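Local atomic coordinates of cellulose hydrolase (Bacillus licheniformis, PDB entry 4YZT), a protein that hydrolyses internal beta-1,4-glucosidic bonds of cellulose as a tri-modular family 5 endoglucanase. Residues A[172-183]-A[209-218]. Numbering follows the deposited sequence.
Sequences NLLNREMLNIIR and SFEPPDDDRI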
loop_
_atom_site.group_PDB
_atom_site.type_symbol
_atom_site.label_atom_id
_atom_site.label_comp_id
_atom_site.label_asym_id
_atom_site.label_seq_id
_atom_site.Cartn_x
_atom_site.Cartn_y
_atom_site.Cartn_z
ATOM N N ASN A 172 -4.824 -11.188 24.752
ATOM C CA ASN A 172 -3.617 -11.571 25.463
ATOM C C ASN A 172 -3.616 -13.064 25.813
ATOM O O ASN A 172 -2.574 -13.722 25.734
ATOM C CB ASN A 172 -3.440 -10.697 26.704
ATOM C CG ASN A 172 -3.031 -9.263 26.348
ATOM O OD1 ASN A 172 -2.300 -9.024 25.372
ATOM N ND2 ASN A 172 -3.505 -8.303 27.134
ATOM N N LEU A 173 -4.786 -13.603 26.155
ATOM C CA LEU A 173 -4.932 -15.039 26.377
ATOM C C LEU A 173 -4.633 -15.811 25.100
ATOM O O LEU A 173 -3.960 -16.840 25.131
ATOM C CB LEU A 173 -6.348 -15.388 26.867
ATOM C CG LEU A 173 -6.697 -16.884 26.944
ATOM C CD1 LEU A 173 -5.800 -17.588 27.943
ATOM C CD2 LEU A 173 -8.168 -17.119 27.306
ATOM N N LEU A 174 -5.150 -15.314 23.981
ATOM C CA LEU A 174 -5.021 -16.014 22.715
ATOM C C LEU A 174 -3.545 -16.079 22.350
ATOM O O LEU A 174 -3.056 -17.128 21.950
ATOM C CB LEU A 174 -5.835 -15.317 21.620
ATOM C CG LEU A 174 -5.873 -15.878 20.193
ATOM C CD1 LEU A 174 -7.099 -15.317 19.462
ATOM C CD2 LEU A 174 -4.614 -15.522 19.419
ATOM N N ASN A 175 -2.845 -14.956 22.487
ATOM C CA ASN A 175 -1.408 -14.924 22.189
ATOM C C ASN A 175 -0.627 -15.926 23.025
ATOM O O ASN A 175 0.225 -16.657 22.499
ATOM C CB ASN A 175 -0.834 -13.521 22.411
ATOM C CG ASN A 175 -1.197 -12.563 21.299
ATOM O OD1 ASN A 175 -1.588 -12.985 20.210
ATOM N ND2 ASN A 175 -1.047 -11.263 21.556
ATOM N N ARG A 176 -0.919 -15.961 24.325
ATOM C CA ARG A 176 -0.218 -16.835 25.251
ATOM C C ARG A 176 -0.471 -18.310 24.940
ATOM O O ARG A 176 0.448 -19.126 24.976
ATOM C CB ARG A 176 -0.636 -16.516 26.697
ATOM C CG ARG A 176 0.052 -17.395 27.742
ATOM C CD ARG A 176 -0.202 -16.925 29.177
ATOM N NE ARG A 176 -1.622 -16.841 29.521
ATOM C CZ ARG A 176 -2.311 -15.706 29.555
ATOM N NH1 ARG A 176 -1.705 -14.564 29.274
ATOM N NH2 ARG A 176 -3.602 -15.709 29.882
ATOM N N GLU A 177 -1.723 -18.651 24.648
ATOM C CA GLU A 177 -2.106 -20.040 24.443
ATOM C C GLU A 177 -1.571 -20.585 23.130
ATOM O O GLU A 177 -1.095 -21.719 23.077
ATOM C CB GLU A 177 -3.624 -20.191 24.492
ATOM C CG GLU A 177 -4.206 -19.960 25.874
ATOM C CD GLU A 177 -3.830 -21.055 26.845
ATOM O OE1 GLU A 177 -4.197 -22.221 26.583
ATOM O OE2 GLU A 177 -3.164 -20.754 27.862
ATOM N N MET A 178 -1.639 -19.779 22.078
ATOM C CA MET A 178 -1.114 -20.195 20.784
ATOM C C MET A 178 0.407 -20.286 20.833
ATOM O O MET A 178 0.992 -21.214 20.282
ATOM C CB MET A 178 -1.562 -19.238 19.671
ATOM C CG MET A 178 -3.083 -19.216 19.462
ATOM S SD MET A 178 -3.797 -20.865 19.272
ATOM C CE MET A 178 -4.753 -21.000 20.768
ATOM N N LEU A 179 1.050 -19.331 21.500
ATOM C CA LEU A 179 2.502 -19.392 21.660
ATOM C C LEU A 179 2.924 -20.655 22.436
ATOM O O LEU A 179 3.893 -21.320 22.066
ATOM C CB LEU A 179 3.022 -18.136 22.355
ATOM C CG LEU A 179 4.526 -18.113 22.628
ATOM C CD1 LEU A 179 5.308 -18.021 21.321
ATOM C CD2 LEU A 179 4.886 -16.971 23.559
ATOM N N ASN A 180 2.184 -20.998 23.491
ATOM C CA ASN A 180 2.488 -22.198 24.283
ATOM C C ASN A 180 2.355 -23.465 23.447
ATOM O O ASN A 180 3.176 -24.382 23.536
ATOM C CB ASN A 180 1.584 -22.295 25.520
ATOM C CG ASN A 180 1.994 -21.323 26.622
ATOM O OD1 ASN A 180 3.091 -20.766 26.590
ATOM N ND2 ASN A 180 1.114 -21.119 27.599
ATOM N N ILE A 181 1.324 -23.508 22.619
ATOM C CA ILE A 181 1.161 -24.621 21.693
ATOM C C ILE A 181 2.360 -24.739 20.741
ATOM O O ILE A 181 2.905 -25.824 20.548
ATOM C CB ILE A 181 -0.145 -24.470 20.899
ATOM C CG1 ILE A 181 -1.320 -24.935 21.765
ATOM C CG2 ILE A 181 -0.084 -25.245 19.581
ATOM C CD1 ILE A 181 -2.632 -24.427 21.291
ATOM N N ILE A 182 2.780 -23.616 20.170
ATOM C CA ILE A 182 3.937 -23.611 19.273
ATOM C C ILE A 182 5.207 -24.080 20.006
ATOM O O ILE A 182 5.921 -24.974 19.539
ATOM C CB ILE A 182 4.148 -22.208 18.667
ATOM C CG1 ILE A 182 3.033 -21.927 17.658
ATOM C CG2 ILE A 182 5.510 -22.121 17.991
ATOM C CD1 ILE A 182 2.900 -20.471 17.188
ATOM N N ARG A 183 5.477 -23.487 21.164
ATOM C CA ARG A 183 6.647 -23.874 21.947
ATOM C C ARG A 183 6.613 -25.354 22.317
ATOM O O ARG A 183 7.631 -26.041 22.263
ATOM C CB ARG A 183 6.753 -23.023 23.211
ATOM C CG ARG A 183 7.014 -21.546 22.925
ATOM C CD ARG A 183 8.305 -21.346 22.133
ATOM N NE ARG A 183 8.572 -19.923 21.933
ATOM C CZ ARG A 183 8.924 -19.369 20.775
ATOM N NH1 ARG A 183 9.080 -20.120 19.681
ATOM N NH2 ARG A 183 9.122 -18.057 20.716
ATOM N N SER A 209 -3.090 -1.751 25.622
ATOM C CA SER A 209 -3.925 -2.870 26.059
ATOM C C SER A 209 -3.176 -4.196 25.985
ATOM O O SER A 209 -3.492 -5.174 26.671
ATOM C CB SER A 209 -5.190 -2.933 25.207
ATOM O OG SER A 209 -5.734 -1.634 25.035
ATOM N N PHE A 210 -2.166 -4.208 25.143
ATOM C CA PHE A 210 -1.338 -5.376 24.919
ATOM C C PHE A 210 -0.401 -5.624 26.091
ATOM O O PHE A 210 0.080 -4.679 26.716
ATOM C CB PHE A 210 -0.553 -5.155 23.629
ATOM C CG PHE A 210 0.480 -6.194 23.333
ATOM C CD1 PHE A 210 0.130 -7.388 22.724
ATOM C CD2 PHE A 210 1.818 -5.949 23.595
ATOM C CE1 PHE A 210 1.093 -8.329 22.410
ATOM C CE2 PHE A 210 2.788 -6.898 23.285
ATOM C CZ PHE A 210 2.422 -8.083 22.690
ATOM N N GLU A 211 -0.148 -6.892 26.397
ATOM C CA GLU A 211 0.969 -7.239 27.273
ATOM C C GLU A 211 1.775 -8.361 26.629
ATOM O O GLU A 211 1.203 -9.350 26.170
ATOM C CB GLU A 211 0.489 -7.644 28.671
ATOM C CG GLU A 211 -0.033 -6.481 29.505
ATOM C CD GLU A 211 0.999 -5.362 29.683
ATOM O OE1 GLU A 211 2.177 -5.662 29.972
ATOM O OE2 GLU A 211 0.629 -4.177 29.530
ATOM N N PRO A 212 3.107 -8.202 26.580
ATOM C CA PRO A 212 3.970 -9.198 25.933
ATOM C C PRO A 212 3.896 -10.554 26.629
ATOM O O PRO A 212 3.943 -10.612 27.861
ATOM C CB PRO A 212 5.382 -8.604 26.076
ATOM C CG PRO A 212 5.194 -7.188 26.496
ATOM C CD PRO A 212 3.885 -7.131 27.222
ATOM N N PRO A 213 3.765 -11.639 25.854
ATOM C CA PRO A 213 3.895 -12.948 26.497
ATOM C C PRO A 213 5.276 -13.087 27.137
ATOM O O PRO A 213 6.235 -12.435 26.702
ATOM C CB PRO A 213 3.730 -13.941 25.344
ATOM C CG PRO A 213 3.050 -13.169 24.244
ATOM C CD PRO A 213 3.442 -11.732 24.417
ATOM N N ASP A 214 5.369 -13.922 28.163
ATOM C CA ASP A 214 6.634 -14.174 28.842
ATOM C C ASP A 214 7.488 -15.152 28.040
ATOM O O ASP A 214 7.480 -16.356 28.294
ATOM C CB ASP A 214 6.375 -14.714 30.250
ATOM C CG ASP A 214 7.621 -14.715 31.112
ATOM O OD1 ASP A 214 8.564 -13.956 30.787
ATOM O OD2 ASP A 214 7.645 -15.460 32.121
ATOM N N ASP A 215 8.226 -14.620 27.074
ATOM C CA ASP A 215 8.929 -15.428 26.091
ATOM C C ASP A 215 10.003 -14.537 25.493
ATOM O O ASP A 215 9.719 -13.395 25.139
ATOM C CB ASP A 215 7.955 -15.929 25.024
ATOM C CG ASP A 215 8.590 -16.885 24.023
ATOM O OD1 ASP A 215 9.456 -16.448 23.231
ATOM O OD2 ASP A 215 8.183 -18.072 24.004
ATOM N N ASP A 216 11.234 -15.028 25.389
ATOM C CA ASP A 216 12.301 -14.157 24.912
ATOM C C ASP A 216 12.624 -14.350 23.430
ATOM O O ASP A 216 13.660 -13.884 22.962
ATOM C CB ASP A 216 13.565 -14.338 25.768
ATOM C CG ASP A 216 14.022 -15.764 25.833
ATOM O OD1 ASP A 216 14.830 -16.083 26.730
ATOM O OD2 ASP A 216 13.573 -16.572 24.996
ATOM N N ARG A 217 11.736 -15.020 22.694
ATOM C CA ARG A 217 11.854 -15.096 21.235
ATOM C C ARG A 217 10.550 -14.654 20.550
ATOM O O ARG A 217 9.979 -15.375 19.717
ATOM C CB ARG A 217 12.246 -16.514 20.790
ATOM C CG ARG A 217 13.568 -17.021 21.396
ATOM C CD ARG A 217 14.778 -16.505 20.627
ATOM N NE ARG A 217 14.853 -17.055 19.278
ATOM C CZ ARG A 217 15.658 -16.595 18.323
ATOM N NH1 ARG A 217 15.660 -17.161 17.125
ATOM N NH2 ARG A 217 16.461 -15.566 18.561
ATOM N N ILE A 218 10.072 -13.464 20.905
ATOM C CA ILE A 218 8.887 -12.919 20.241
ATOM C C ILE A 218 9.233 -11.634 19.520
ATOM O O ILE A 218 10.218 -10.982 19.836
ATOM C CB ILE A 218 7.719 -12.634 21.217
ATOM C CG1 ILE A 218 8.160 -11.724 22.365
ATOM C CG2 ILE A 218 7.124 -13.934 21.762
ATOM C CD1 ILE A 218 6.992 -11.268 23.244
HETATM O O HOH W 1 -0.255 -10.637 24.131
#
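Hydrogen-bonded at one end, from Asn172 to Ser209 and Glu211, and salt-bridged at the other, from Arg183 to Asp215, helix 168-184 packs here against the loop that joins helix 203-208 to strand 218-224 on the outside of the catalytic (beta/alpha)8 barrel. The helix follows the fourth barrel strand, and the loop leads into the sixth; strand 194-196, the fifth, lies against both through Val194 and Val196. At the first end the side-chain amide of Asn172 binds the loop backbone through both its oxygen and its nitrogen. ND2 donates to Ser209 O at 3.2 Å, close to the plane of both groups, while OD1 receives Glu211 N at 3.2 Å from well above its carbonyl plane. One water joins Asn172 OD1, Glu211 O and Asn175 ND2; the latter also donates to Gly197 O and meets the edge of the Phe210 ring. Midway, Leu179 supplies the apolar link, its CD2 lying 3.7 Å from Pro213 CB and near Ile218 CG2. Its other methyl, CD1, rests over the rim of one face of the Arg183 guanidinium. That group meets the Asp215 carboxylate side-on, the two planes 30° apart, with NE giving a nearly straight bond of 2.8 Å to the syn lone pair of OD2. A bend at chi2 (-59°) helps bring this edge round to the loop, while NH1 hydrogen-bonds to Asn189 O and Arg192 O. An alanine in place of Asp215 would probably leave Arg183 NE and NH2 without their countercharge and free the following loop backbone from its Asx turn. Arg183 NH2 also reaches Arg217 O in a weak, bent bond. Asp215 OD1 takes two donors, Arg183 NH2 at 3.0 Å and, almost head-on to its C-O bond, Arg217 N at 2.7 Å.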